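Local coordinates for twin-arginine translocation pathway signal protein (Burkholderia phytofirmans, PDB 2RJO) that probably serves as a periplasmic sugar-binding protein, exported by the twin-arginine pathway, and holds beta-D-galactopyranose in the cleft between its two lobes, at residues Q5-S11 and N64-D70; S85-V91 and Y106-Y110; Y121-T125 and C286-F290; P226-G232 and L245-W251. All blocks are in the same frame, centred on the assembly; numbering follows the deposited sequence.

Contact 1: Q5-S11 and N64-D70; sequences QTTLACS and NLVLNVD. With GAL (beta-D-galactopyranose), chain B.
Strands 7-11 and 65-69 pair in parallel in the central sheet of one lobe of a periplasmic binding protein fold. Helix 47-60 leads into strand 65-69 and covers one face of the pair.

Six backbone hydrogen bonds form the ladder, from Thr7 N to Asn64 O at one end to Asp70 N to Ser11 O at the other. At the outer end Thr6 OG1 donates to Asn64 OD1 at 2.9 Å, and the two side chains cross at about a right angle. One water links Gln5 O, Thr7 OG1 and Asn64 O.

Apolar side chains pack on both faces. Leu8 CD2 lies alongside Val66 CB at 3.5 Å. On the same face as these two, Asn68 ND2 donates to Leu256 O and Gly257 O. On the other face, under helix 47-60, Ala9 CB sits between Leu65 CD1 (3.6 Å) and Leu67 CD1 (3.9 Å). Ser11 CB presses tightly on Val69 CG2.

Just after the strand, Asp70 reaches the sugar. Its CG is anti to its N (chi1 -180°), which carries the carboxylate onward from the sheet. Asp70 OD2 bonds Tyr20 OH, and Asp70 OD1 accepts from galactose O6 at 2.8 Å.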
loop_
_atom_site.group_PDB
_atom_site.type_symbol
_atom_site.label_atom_id
_atom_site.label_comp_id
_atom_site.label_asym_id
_atom_site.label_seq_id
_atom_site.Cartn_x
_atom_site.Cartn_y
_atom_site.Cartn_z
ATOM N N GLN A 5 -25.455 -3.449 -16.759
ATOM C CA GLN A 5 -24.543 -2.428 -16.261
ATOM C C GLN A 5 -23.144 -2.979 -16.093
ATOM O O GLN A 5 -22.952 -4.174 -15.885
ATOM C CB GLN A 5 -24.978 -1.910 -14.895
ATOM C CG GLN A 5 -26.456 -1.744 -14.684
ATOM C CD GLN A 5 -26.769 -1.636 -13.210
ATOM O OE1 GLN A 5 -26.433 -0.642 -12.570
ATOM N NE2 GLN A 5 -27.395 -2.674 -12.654
ATOM N N THR A 6 -22.165 -2.088 -16.175
ATOM C CA THR A 6 -20.783 -2.475 -15.993
ATOM C C THR A 6 -20.615 -2.765 -14.508
ATOM O O THR A 6 -21.196 -2.076 -13.675
ATOM C CB THR A 6 -19.823 -1.336 -16.390
ATOM O OG1 THR A 6 -19.830 -1.179 -17.814
ATOM C CG2 THR A 6 -18.414 -1.649 -15.928
ATOM N N THR A 7 -19.849 -3.796 -14.173
ATOM C CA THR A 7 -19.626 -4.121 -12.772
ATOM C C THR A 7 -18.278 -3.564 -12.337
ATOM O O THR A 7 -17.310 -3.597 -13.090
ATOM C CB THR A 7 -19.651 -5.659 -12.531
ATOM O OG1 THR A 7 -20.958 -6.167 -12.828
ATOM C CG2 THR A 7 -19.337 -5.982 -11.083
ATOM N N LEU A 8 -18.225 -3.012 -11.135
ATOM C CA LEU A 8 -16.971 -2.498 -10.622
ATOM C C LEU A 8 -16.531 -3.477 -9.535
ATOM O O LEU A 8 -17.331 -3.840 -8.668
ATOM C CB LEU A 8 -17.161 -1.088 -10.044
ATOM C CG LEU A 8 -17.605 0.004 -11.021
ATOM C CD1 LEU A 8 -17.757 1.321 -10.292
ATOM C CD2 LEU A 8 -16.594 0.137 -12.144
ATOM N N ALA A 9 -15.277 -3.921 -9.589
ATOM C CA ALA A 9 -14.771 -4.856 -8.591
ATOM C C ALA A 9 -13.417 -4.420 -8.055
ATOM O O ALA A 9 -12.629 -3.787 -8.759
ATOM C CB ALA A 9 -14.667 -6.241 -9.178
ATOM N N CYS A 10 -13.158 -4.755 -6.795
ATOM C CA CYS A 10 -11.898 -4.407 -6.154
ATOM C C CYS A 10 -11.329 -5.629 -5.437
ATOM O O CYS A 10 -11.978 -6.208 -4.556
ATOM C CB CYS A 10 -12.118 -3.264 -5.166
ATOM S SG CYS A 10 -10.606 -2.597 -4.452
ATOM N N SER A 11 -10.121 -6.029 -5.828
ATOM C CA SER A 11 -9.464 -7.187 -5.234
ATOM C C SER A 11 -8.276 -6.807 -4.362
ATOM O O SER A 11 -7.398 -6.048 -4.776
ATOM C CB SER A 11 -8.984 -8.152 -6.323
ATOM O OG SER A 11 -8.228 -9.210 -5.753
ATOM N N ASN A 64 -17.859 -7.573 -19.033
ATOM C CA ASN A 64 -18.292 -6.209 -18.735
ATOM C C ASN A 64 -17.924 -5.866 -17.291
ATOM O O ASN A 64 -18.786 -5.738 -16.422
ATOM C CB ASN A 64 -19.800 -6.109 -18.965
ATOM C CG ASN A 64 -20.324 -4.697 -18.834
ATOM O OD1 ASN A 64 -19.636 -3.728 -19.164
ATOM N ND2 ASN A 64 -21.563 -4.572 -18.366
ATOM N N LEU A 65 -16.625 -5.710 -17.054
ATOM C CA LEU A 65 -16.120 -5.440 -15.715
ATOM C C LEU A 65 -14.917 -4.494 -15.672
ATOM O O LEU A 65 -14.100 -4.461 -16.593
ATOM C CB LEU A 65 -15.757 -6.781 -15.058
ATOM C CG LEU A 65 -14.902 -6.838 -13.786
ATOM C CD1 LEU A 65 -15.711 -6.424 -12.577
ATOM C CD2 LEU A 65 -14.387 -8.261 -13.596
ATOM N N VAL A 66 -14.831 -3.724 -14.594
ATOM C CA VAL A 66 -13.727 -2.802 -14.369
ATOM C C VAL A 66 -13.124 -3.189 -13.021
ATOM O O VAL A 66 -13.750 -3.023 -11.977
ATOM C CB VAL A 66 -14.194 -1.335 -14.304
ATOM C CG1 VAL A 66 -13.023 -0.433 -13.936
ATOM C CG2 VAL A 66 -14.766 -0.914 -15.647
ATOM N N LEU A 67 -11.903 -3.704 -13.062
ATOM C CA LEU A 67 -11.214 -4.160 -11.867
ATOM C C LEU A 67 -10.051 -3.293 -11.385
ATOM O O LEU A 67 -9.204 -2.878 -12.176
ATOM C CB LEU A 67 -10.706 -5.578 -12.112
ATOM C CG LEU A 67 -9.915 -6.226 -10.983
ATOM C CD1 LEU A 67 -10.847 -6.466 -9.814
ATOM C CD2 LEU A 67 -9.310 -7.523 -11.460
ATOM N N ASN A 68 -10.023 -3.020 -10.082
ATOM C CA ASN A 68 -8.941 -2.257 -9.460
ATOM C C ASN A 68 -8.349 -3.232 -8.456
ATOM O O ASN A 68 -8.926 -3.453 -7.392
ATOM C CB ASN A 68 -9.471 -1.018 -8.734
ATOM C CG ASN A 68 -8.355 -0.192 -8.116
ATOM O OD1 ASN A 68 -7.203 -0.306 -8.521
ATOM N ND2 ASN A 68 -8.696 0.654 -7.145
ATOM N N VAL A 69 -7.201 -3.813 -8.793
ATOM C CA VAL A 69 -6.588 -4.824 -7.937
ATOM C C VAL A 69 -5.175 -4.585 -7.409
ATOM O O VAL A 69 -4.305 -4.051 -8.101
ATOM C CB VAL A 69 -6.592 -6.198 -8.666
ATOM C CG1 VAL A 69 -5.834 -6.081 -9.988
ATOM C CG2 VAL A 69 -5.964 -7.277 -7.788
ATOM N N ASP A 70 -4.974 -5.009 -6.167
ATOM C CA ASP A 70 -3.698 -4.936 -5.461
ATOM C C ASP A 70 -3.276 -6.417 -5.441
ATOM O O ASP A 70 -3.680 -7.164 -4.554
ATOM C CB ASP A 70 -3.931 -4.434 -4.026
ATOM C CG ASP A 70 -2.645 -4.323 -3.205
ATOM O OD1 ASP A 70 -1.676 -5.070 -3.465
ATOM O OD2 ASP A 70 -2.610 -3.490 -2.275
HETATM C C1 GAL B . -0.471 -3.959 2.432
HETATM C C2 GAL B . 0.384 -2.792 2.977
HETATM C C3 GAL B . 0.558 -1.742 1.857
HETATM C C4 GAL B . 1.252 -2.412 0.658
HETATM C C5 GAL B . 0.340 -3.586 0.205
HETATM C C6 GAL B . 0.995 -4.278 -0.972
HETATM O O1 GAL B . -0.622 -4.949 3.466
HETATM O O2 GAL B . -0.280 -2.190 4.087
HETATM O O3 GAL B . 1.367 -0.662 2.318
HETATM O O4 GAL B . 2.515 -2.923 1.082
HETATM O O5 GAL B . 0.186 -4.567 1.284
HETATM O O6 GAL B . 0.149 -5.338 -1.374
HETATM O O HOH W 1 -21.401 -6.491 -15.558
HETATM O O HOH W 2 -5.567 -9.215 -4.989
#

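Contact 2: S85-V91 and Y106-Y110; sequences SKAGAYV and YNPNY
Tyr90 has CG anti to its carbonyl carbon (chi1 -70°), which lays the ring alongside the turn at Pro108. The side chain of Asn109 takes the same kind of first torsion (chi1 -56°) and reaches back into the bend between Ser85 and Ala89. Asn109 CB lies 3.9 Å from Ser85 CA.

The Tyr90 ring meets the turn obliquely. Tyr90 CD1 comes within 3.5 Å of Pro108 O, and Pro108 CG lies 3.8 Å from Tyr90 OH. The peptide bond before Pro108 is cis. Beside it, Val91 N donates to Asn109 O at 2.8 Å, with an N-H...O angle of 164°.

This bond starts the parallel pairing of strands 90-94 and 110-115 in the sheet. Just before it, helix 74-87 ends in a Schellman motif with Gly88, at positive phi, as C-prime residue.

Tyr110 directs its ring edge at Val91 O, with Tyr110 CD1 at 3.6 Å. At the helix end, the edge of the Tyr106 ring faces Ser85 OG, 4.1 Å from Tyr106 CD2. One turn earlier in the same helix, Val81 touches both Tyr106 and Tyr110.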
loop_
_atom_site.group_PDB
_atom_site.type_symbol
_atom_site.label_atom_id
_atom_site.label_comp_id
_atom_site.label_asym_id
_atom_site.label_seq_id
_atom_site.Cartn_x
_atom_site.Cartn_y
_atom_site.Cartn_z
ATOM N N SER A 85 -7.608 -9.030 -20.193
ATOM C CA SER A 85 -7.361 -8.722 -21.594
ATOM C C SER A 85 -8.156 -9.612 -22.550
ATOM O O SER A 85 -8.702 -9.131 -23.537
ATOM C CB SER A 85 -5.868 -8.851 -21.900
ATOM O OG SER A 85 -5.583 -8.453 -23.230
ATOM N N LYS A 86 -8.214 -10.910 -22.262
ATOM C CA LYS A 86 -8.949 -11.838 -23.109
ATOM C C LYS A 86 -10.453 -11.702 -22.913
ATOM O O LYS A 86 -11.229 -11.991 -23.822
ATOM C CB LYS A 86 -8.531 -13.276 -22.812
ATOM C CG LYS A 86 -7.121 -13.605 -23.259
ATOM C CD LYS A 86 -6.645 -14.900 -22.643
ATOM C CE LYS A 86 -5.262 -15.272 -23.142
ATOM N NZ LYS A 86 -4.740 -16.454 -22.402
ATOM N N ALA A 87 -10.861 -11.282 -21.722
ATOM C CA ALA A 87 -12.273 -11.104 -21.431
ATOM C C ALA A 87 -12.759 -9.755 -21.961
ATOM O O ALA A 87 -13.959 -9.528 -22.078
ATOM C CB ALA A 87 -12.503 -11.182 -19.947
ATOM N N GLY A 88 -11.825 -8.866 -22.282
ATOM C CA GLY A 88 -12.202 -7.557 -22.776
ATOM C C GLY A 88 -12.507 -6.591 -21.642
ATOM O O GLY A 88 -13.015 -5.487 -21.867
ATOM N N ALA A 89 -12.219 -7.008 -20.414
ATOM C CA ALA A 89 -12.450 -6.155 -19.255
ATOM C C ALA A 89 -11.287 -5.164 -19.129
ATOM O O ALA A 89 -10.299 -5.267 -19.857
ATOM C CB ALA A 89 -12.550 -7.008 -18.003
ATOM N N TYR A 90 -11.411 -4.211 -18.207
ATOM C CA TYR A 90 -10.376 -3.204 -17.983
ATOM C C TYR A 90 -9.846 -3.337 -16.561
ATOM O O TYR A 90 -10.626 -3.478 -15.614
ATOM C CB TYR A 90 -10.960 -1.813 -18.205
ATOM C CG TYR A 90 -11.280 -1.538 -19.656
ATOM C CD1 TYR A 90 -10.393 -0.827 -20.454
ATOM C CD2 TYR A 90 -12.422 -2.073 -20.257
ATOM C CE1 TYR A 90 -10.617 -0.657 -21.812
ATOM C CE2 TYR A 90 -12.658 -1.911 -21.627
ATOM C CZ TYR A 90 -11.742 -1.200 -22.396
ATOM O OH TYR A 90 -11.928 -1.045 -23.751
ATOM N N VAL A 91 -8.528 -3.276 -16.401
ATOM C CA VAL A 91 -7.944 -3.445 -15.077
ATOM C C VAL A 91 -6.838 -2.463 -14.726
ATOM O O VAL A 91 -6.052 -2.055 -15.580
ATOM C CB VAL A 91 -7.374 -4.871 -14.932
ATOM C CG1 VAL A 91 -6.243 -5.074 -15.941
ATOM C CG2 VAL A 91 -6.876 -5.104 -13.511
ATOM N N TYR A 106 -0.426 -3.960 -23.160
ATOM C CA TYR A 106 -1.764 -4.548 -23.178
ATOM C C TYR A 106 -2.840 -3.488 -23.426
ATOM O O TYR A 106 -3.841 -3.450 -22.706
ATOM C CB TYR A 106 -2.085 -5.273 -21.859
ATOM C CG TYR A 106 -1.291 -6.536 -21.578
ATOM C CD1 TYR A 106 -0.007 -6.469 -21.046
ATOM C CD2 TYR A 106 -1.842 -7.792 -21.804
ATOM C CE1 TYR A 106 0.711 -7.622 -20.736
ATOM C CE2 TYR A 106 -1.130 -8.963 -21.498
ATOM C CZ TYR A 106 0.146 -8.865 -20.960
ATOM O OH TYR A 106 0.853 -10.000 -20.612
ATOM N N ASN A 107 -2.640 -2.624 -24.425
ATOM C CA ASN A 107 -3.637 -1.588 -24.735
ATOM C C ASN A 107 -4.924 -2.221 -25.279
ATOM O O ASN A 107 -4.873 -3.127 -26.113
ATOM C CB ASN A 107 -3.104 -0.595 -25.774
ATOM C CG ASN A 107 -1.923 0.220 -25.266
ATOM O OD1 ASN A 107 -1.742 0.393 -24.061
ATOM N ND2 ASN A 107 -1.119 0.743 -26.192
ATOM N N PRO A 108 -6.100 -1.748 -24.823
ATOM C CA PRO A 108 -6.352 -0.690 -23.837
ATOM C C PRO A 108 -6.841 -1.281 -22.501
ATOM O O PRO A 108 -7.106 -0.547 -21.539
ATOM C CB PRO A 108 -7.448 0.111 -24.516
ATOM C CG PRO A 108 -8.354 -1.026 -24.999
ATOM C CD PRO A 108 -7.352 -2.083 -25.534
ATOM N N ASN A 109 -6.951 -2.610 -22.457
ATOM C CA ASN A 109 -7.445 -3.324 -21.282
ATOM C C ASN A 109 -6.670 -3.096 -19.980
ATOM O O ASN A 109 -7.269 -2.960 -18.920
ATOM C CB ASN A 109 -7.525 -4.820 -21.599
ATOM C CG ASN A 109 -8.376 -5.110 -22.832
ATOM O OD1 ASN A 109 -9.594 -5.272 -22.743
ATOM N ND2 ASN A 109 -7.736 -5.149 -23.992
ATOM N N TYR A 110 -5.348 -3.056 -20.053
ATOM C CA TYR A 110 -4.533 -2.813 -18.871
ATOM C C TYR A 110 -4.386 -1.297 -18.794
ATOM O O TYR A 110 -3.433 -0.737 -19.321
ATOM C CB TYR A 110 -3.160 -3.458 -19.035
ATOM C CG TYR A 110 -2.326 -3.514 -17.777
ATOM C CD1 TYR A 110 -2.739 -2.890 -16.598
ATOM C CD2 TYR A 110 -1.115 -4.195 -17.771
ATOM C CE1 TYR A 110 -1.961 -2.950 -15.447
ATOM C CE2 TYR A 110 -0.336 -4.262 -16.640
ATOM C CZ TYR A 110 -0.758 -3.640 -15.478
ATOM O OH TYR A 110 0.035 -3.725 -14.357
#

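Contact 3: Y121-T125 and C286-F290; sequences YGEET and CTATF
Tyr121 of helix 118-132 sends its hydroxyl to the backbone of strand 283-291 at Ala288. Ala288 N donates to Tyr121 OH at 3.2 Å, with an N-H...O angle of 150°. The methyl of Ala288 approaches the same end of the ring obliquely, and Ala288 CB lies 3.7 Å from Tyr121 CZ. One phenol group therefore takes both a polar and an apolar contact from a single residue.

Phe290 comes back toward the helix. Its CG is anti to the backbone N (chi1 -171°), which extends the ring over the helix surface at Glu124 and Thr125. Glu124 approaches it from the opposite direction. Its chain bends at chi2 (-143°), and the carboxylate settles over one face of the ring, offset toward the rim. The two planes are 38° apart. Glu124 OE1 lies 3.3 Å from Phe290 CD1.

Here the helix packs against strand 283-291. This strand pairs with both 110-115 and 248-250, consistent with a strand that passes between the lobes of the periplasmic binding protein fold. Val249 of strand 248-250 touches Tyr121, Thr125, Ala288 and Phe290.

Thr125 meets the Phe290 ring at its edge, with Thr125 CG2 3.7 Å from Phe290 CE1. Thr125 OG1 has a weak hydrogen bond from Trp202 NE1. The ring of Tyr121 also meets Trp251 edge-to-face, and Trp251 belongs to the galactose pocket.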
loop_
_atom_site.group_PDB
_atom_site.type_symbol
_atom_site.label_atom_id
_atom_site.label_comp_id
_atom_site.label_asym_id
_atom_site.label_seq_id
_atom_site.Cartn_x
_atom_site.Cartn_y
_atom_site.Cartn_z
ATOM N N TYR A 121 10.405 6.951 0.423
ATOM C CA TYR A 121 9.642 7.014 1.657
ATOM C C TYR A 121 10.183 6.102 2.750
ATOM O O TYR A 121 10.121 6.449 3.922
ATOM C CB TYR A 121 8.177 6.701 1.380
ATOM C CG TYR A 121 7.511 7.776 0.565
ATOM C CD1 TYR A 121 7.315 9.055 1.086
ATOM C CD2 TYR A 121 7.109 7.533 -0.739
ATOM C CE1 TYR A 121 6.733 10.066 0.319
ATOM C CE2 TYR A 121 6.528 8.536 -1.513
ATOM C CZ TYR A 121 6.342 9.792 -0.981
ATOM O OH TYR A 121 5.753 10.776 -1.756
ATOM N N GLY A 122 10.709 4.944 2.372
ATOM C CA GLY A 122 11.263 4.033 3.358
ATOM C C GLY A 122 12.465 4.689 4.009
ATOM O O GLY A 122 12.686 4.578 5.220
ATOM N N GLU A 123 13.247 5.381 3.188
ATOM C CA GLU A 123 14.420 6.079 3.672
ATOM C C GLU A 123 13.960 7.269 4.498
ATOM O O GLU A 123 14.643 7.692 5.424
ATOM C CB GLU A 123 15.287 6.550 2.499
ATOM C CG GLU A 123 16.327 7.595 2.872
ATOM C CD GLU A 123 17.477 7.663 1.879
ATOM O OE1 GLU A 123 17.216 7.653 0.652
ATOM O OE2 GLU A 123 18.638 7.736 2.337
ATOM N N GLU A 124 12.788 7.800 4.169
ATOM C CA GLU A 124 12.250 8.946 4.892
ATOM C C GLU A 124 11.862 8.602 6.325
ATOM O O GLU A 124 12.254 9.305 7.262
ATOM C CB GLU A 124 11.025 9.519 4.173
ATOM C CG GLU A 124 11.254 10.899 3.586
ATOM C CD GLU A 124 10.031 11.796 3.691
ATOM O OE1 GLU A 124 8.955 11.422 3.188
ATOM O OE2 GLU A 124 10.149 12.892 4.275
ATOM N N THR A 125 11.090 7.528 6.494
ATOM C CA THR A 125 10.652 7.110 7.824
ATOM C C THR A 125 11.840 6.612 8.647
ATOM O O THR A 125 11.900 6.817 9.862
ATOM C CB THR A 125 9.572 5.993 7.745
ATOM O OG1 THR A 125 10.154 4.780 7.248
ATOM C CG2 THR A 125 8.439 6.420 6.835
ATOM N N CYS A 286 2.859 7.982 -7.242
ATOM C CA CYS A 286 1.974 9.058 -6.819
ATOM C C CYS A 286 2.546 9.835 -5.646
ATOM O O CYS A 286 3.501 9.402 -5.001
ATOM C CB CYS A 286 0.605 8.492 -6.444
ATOM S SG CYS A 286 -0.082 7.408 -7.714
ATOM N N THR A 287 1.970 10.997 -5.385
ATOM C CA THR A 287 2.429 11.828 -4.285
ATOM C C THR A 287 1.796 11.336 -3.001
ATOM O O THR A 287 0.597 11.079 -2.963
ATOM C CB THR A 287 2.034 13.301 -4.495
ATOM O OG1 THR A 287 2.691 13.803 -5.666
ATOM C CG2 THR A 287 2.442 14.146 -3.294
ATOM N N ALA A 288 2.601 11.187 -1.954
ATOM C CA ALA A 288 2.085 10.745 -0.662
ATOM C C ALA A 288 2.390 11.843 0.359
ATOM O O ALA A 288 3.105 12.790 0.043
ATOM C CB ALA A 288 2.740 9.440 -0.260
ATOM N N THR A 289 1.835 11.724 1.563
ATOM C CA THR A 289 2.054 12.719 2.621
ATOM C C THR A 289 2.812 12.122 3.806
ATOM O O THR A 289 2.314 11.219 4.479
ATOM C CB THR A 289 0.718 13.265 3.192
ATOM O OG1 THR A 289 -0.224 13.441 2.135
ATOM C CG2 THR A 289 0.940 14.605 3.886
ATOM N N PHE A 290 4.017 12.616 4.061
ATOM C CA PHE A 290 4.774 12.126 5.195
ATOM C C PHE A 290 4.024 12.677 6.401
ATOM O O PHE A 290 3.689 13.861 6.426
ATOM C CB PHE A 290 6.183 12.690 5.169
ATOM C CG PHE A 290 7.094 12.074 6.182
ATOM C CD1 PHE A 290 7.480 10.741 6.070
ATOM C CD2 PHE A 290 7.568 12.817 7.252
ATOM C CE1 PHE A 290 8.345 10.161 7.006
ATOM C CE2 PHE A 290 8.427 12.249 8.189
ATOM C CZ PHE A 290 8.810 10.923 8.070
#

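Contact 4: P226-G232 and L245-W251; sequences PVTGMDG and LVASVDW. With GAL (beta-D-galactopyranose), chain B.
Backbone hydrogen bonds join segments 226-232 and 245-251 as they run in roughly the same direction. Val246 N donates to Val227 O at 2.7 Å. Gly229 N donates to Ala247 O at 3.0 Å. Further on, Trp251 N makes a weak bond to Asp231 O.

Among side-chain polar bonds, Ser248 OG accepts from Gly232 N at 3.1 Å and also bonds Asp206 OD1.

Apolar contacts fill the rest. Pro226 CB rests on Val246 CG1. The Leu245 and Val227 side chains cross at about a right angle, CD1 to CG1. Met230, a selenomethionine, lies side by side with Val249, Met230 CG 3.7 Å from Val249 CG2. Its chain bends at chi3 (-96°), which brings Met230 SE obliquely to the Trp251 ring, 3.9 Å from Trp251 CZ2, a Met-aromatic contact.

At the sugar, Asp231 uses both carboxylate oxygens. Asp231 OD1 accepts from galactose O3 and Asp231 OD2 from galactose O2, each at 2.7 Å. OD1 also lies at the edge of the Trp251 ring, in its plane, where NE1 gives it a weak bond. Asp231 and Trp251 belong to the galactose pocket, and a carboxylate taking two neighbouring sugar hydroxyls is consistent with a periplasmic sugar-binding protein.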
loop_
_atom_site.group_PDB
_atom_site.type_symbol
_atom_site.label_atom_id
_atom_site.label_comp_id
_atom_site.label_asym_id
_atom_site.label_seq_id
_atom_site.Cartn_x
_atom_site.Cartn_y
_atom_site.Cartn_z
ATOM N N PRO A 226 10.912 4.479 20.051
ATOM C CA PRO A 226 10.334 5.046 18.827
ATOM C C PRO A 226 10.093 4.001 17.738
ATOM O O PRO A 226 10.925 3.132 17.488
ATOM C CB PRO A 226 11.362 6.094 18.423
ATOM C CG PRO A 226 12.639 5.491 18.867
ATOM C CD PRO A 226 12.283 4.981 20.248
ATOM N N VAL A 227 8.939 4.098 17.094
ATOM C CA VAL A 227 8.569 3.166 16.045
ATOM C C VAL A 227 8.009 3.922 14.861
ATOM O O VAL A 227 7.406 4.983 15.032
ATOM C CB VAL A 227 7.489 2.202 16.537
ATOM C CG1 VAL A 227 7.245 1.119 15.496
ATOM C CG2 VAL A 227 7.895 1.607 17.875
ATOM N N THR A 228 8.220 3.389 13.660
ATOM C CA THR A 228 7.685 4.010 12.453
ATOM C C THR A 228 6.951 2.986 11.590
ATOM O O THR A 228 7.207 1.784 11.674
ATOM C CB THR A 228 8.780 4.664 11.599
ATOM O OG1 THR A 228 9.728 3.676 11.179
ATOM C CG2 THR A 228 9.475 5.759 12.379
ATOM N N GLY A 229 6.033 3.474 10.764
ATOM C CA GLY A 229 5.267 2.603 9.898
ATOM C C GLY A 229 5.054 3.244 8.542
ATOM O O GLY A 229 5.833 4.103 8.138
HETATM N N MSE A 230 4.011 2.825 7.839
HETATM C CA MSE A 230 3.693 3.371 6.526
HETATM C C MSE A 230 2.292 2.949 6.135
HETATM O O MSE A 230 1.936 1.787 6.283
HETATM C CB MSE A 230 4.704 2.897 5.461
HETATM C CG MSE A 230 5.892 3.842 5.284
HETATM SE SE MSE A 230 7.067 3.414 3.960
HETATM C CE MSE A 230 8.286 2.536 4.883
ATOM N N ASP A 231 1.511 3.908 5.645
ATOM C CA ASP A 231 0.132 3.696 5.212
ATOM C C ASP A 231 -0.714 4.899 5.614
ATOM O O ASP A 231 -1.558 5.347 4.849
ATOM C CB ASP A 231 -0.476 2.418 5.820
ATOM C CG ASP A 231 -0.111 1.155 5.034
ATOM O OD1 ASP A 231 0.430 1.288 3.918
ATOM O OD2 ASP A 231 -0.373 0.034 5.528
ATOM N N GLY A 232 -0.477 5.416 6.815
ATOM C CA GLY A 232 -1.230 6.558 7.289
ATOM C C GLY A 232 -2.661 6.201 7.633
ATOM O O GLY A 232 -3.554 7.028 7.502
ATOM N N LEU A 245 3.967 6.198 17.845
ATOM C CA LEU A 245 4.500 5.988 16.506
ATOM C C LEU A 245 5.097 7.342 16.155
ATOM O O LEU A 245 4.411 8.357 16.276
ATOM C CB LEU A 245 3.370 5.641 15.533
ATOM C CG LEU A 245 3.774 5.187 14.129
ATOM C CD1 LEU A 245 4.392 3.793 14.193
ATOM C CD2 LEU A 245 2.559 5.163 13.236
ATOM N N VAL A 246 6.363 7.388 15.750
ATOM C CA VAL A 246 6.956 8.682 15.430
ATOM C C VAL A 246 6.705 9.172 14.010
ATOM O O VAL A 246 6.815 10.366 13.739
ATOM C CB VAL A 246 8.471 8.702 15.716
ATOM C CG1 VAL A 246 8.712 8.381 17.178
ATOM C CG2 VAL A 246 9.190 7.720 14.841
ATOM N N ALA A 247 6.343 8.265 13.107
ATOM C CA ALA A 247 6.082 8.660 11.728
ATOM C C ALA A 247 5.445 7.568 10.891
ATOM O O ALA A 247 5.540 6.385 11.210
ATOM C CB ALA A 247 7.369 9.125 11.066
ATOM N N SER A 248 4.791 7.988 9.814
ATOM C CA SER A 248 4.155 7.085 8.868
ATOM C C SER A 248 4.074 7.822 7.527
ATOM O O SER A 248 4.532 8.965 7.404
ATOM C CB SER A 248 2.755 6.710 9.354
ATOM O OG SER A 248 2.141 5.781 8.482
ATOM N N VAL A 249 3.504 7.171 6.521
ATOM C CA VAL A 249 3.360 7.800 5.219
ATOM C C VAL A 249 1.963 7.481 4.707
ATOM O O VAL A 249 1.563 6.320 4.644
ATOM C CB VAL A 249 4.434 7.297 4.226
ATOM C CG1 VAL A 249 4.310 8.044 2.902
ATOM C CG2 VAL A 249 5.832 7.513 4.819
ATOM N N ASP A 250 1.211 8.520 4.361
ATOM C CA ASP A 250 -0.152 8.341 3.888
ATOM C C ASP A 250 -0.253 8.171 2.373
ATOM O O ASP A 250 0.053 9.099 1.614
ATOM C CB ASP A 250 -1.003 9.521 4.352
ATOM C CG ASP A 250 -2.484 9.234 4.274
ATOM O OD1 ASP A 250 -2.858 8.081 3.955
ATOM O OD2 ASP A 250 -3.275 10.160 4.539
ATOM N N TRP A 251 -0.666 6.972 1.953
ATOM C CA TRP A 251 -0.824 6.629 0.539
ATOM C C TRP A 251 -2.248 6.972 0.130
ATOM O O TRP A 251 -2.576 7.013 -1.050
ATOM C CB TRP A 251 -0.640 5.126 0.308
ATOM C CG TRP A 251 0.554 4.466 0.957
ATOM C CD1 TRP A 251 0.532 3.339 1.732
ATOM C CD2 TRP A 251 1.940 4.809 0.794
ATOM N NE1 TRP A 251 1.810 2.954 2.051
ATOM C CE2 TRP A 251 2.696 3.836 1.489
ATOM C CE3 TRP A 251 2.619 5.834 0.124
ATOM C CZ2 TRP A 251 4.097 3.861 1.534
ATOM C CZ3 TRP A 251 4.017 5.857 0.171
ATOM C CH2 TRP A 251 4.737 4.876 0.870
HETATM C C1 GAL B . -0.471 -3.959 2.432
HETATM C C2 GAL B . 0.384 -2.792 2.977
HETATM C C3 GAL B . 0.558 -1.742 1.857
HETATM C C4 GAL B . 1.252 -2.412 0.658
HETATM C C5 GAL B . 0.340 -3.586 0.205
HETATM C C6 GAL B . 0.995 -4.278 -0.972
HETATM O O1 GAL B . -0.622 -4.949 3.466
HETATM O O2 GAL B . -0.280 -2.190 4.087
HETATM O O3 GAL B . 1.367 -0.662 2.318
HETATM O O4 GAL B . 2.515 -2.923 1.082
HETATM O O5 GAL B . 0.186 -4.567 1.284
HETATM O O6 GAL B . 0.149 -5.338 -1.374
HETATM O O HOH W 3 -5.662 8.109 6.054
#

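Contacts 1 and 4 are the buried ones. They lie on opposite sides of the chain's centre, with centres 30 Å apart, and both end at the galactose, Asp70 on O6 and Asp231 on O2 and O3. Contact 1 is a regular parallel ladder, whereas contact 4 has a less regular backbone and more side-chain bonding. Contacts 2 and 3 are partly exposed and lean on side-chain packing, with a single hydrogen bond across each. Contact 2 extends the sheet of contact 1, since Tyr90 bonds Leu65 and Leu67. Contact 3 adjoins contact 4: Asp250 N probably bonds Thr289 O, and Ala288 packs on Trp251. Contact 4 is nested within the loop that contact 3 closes.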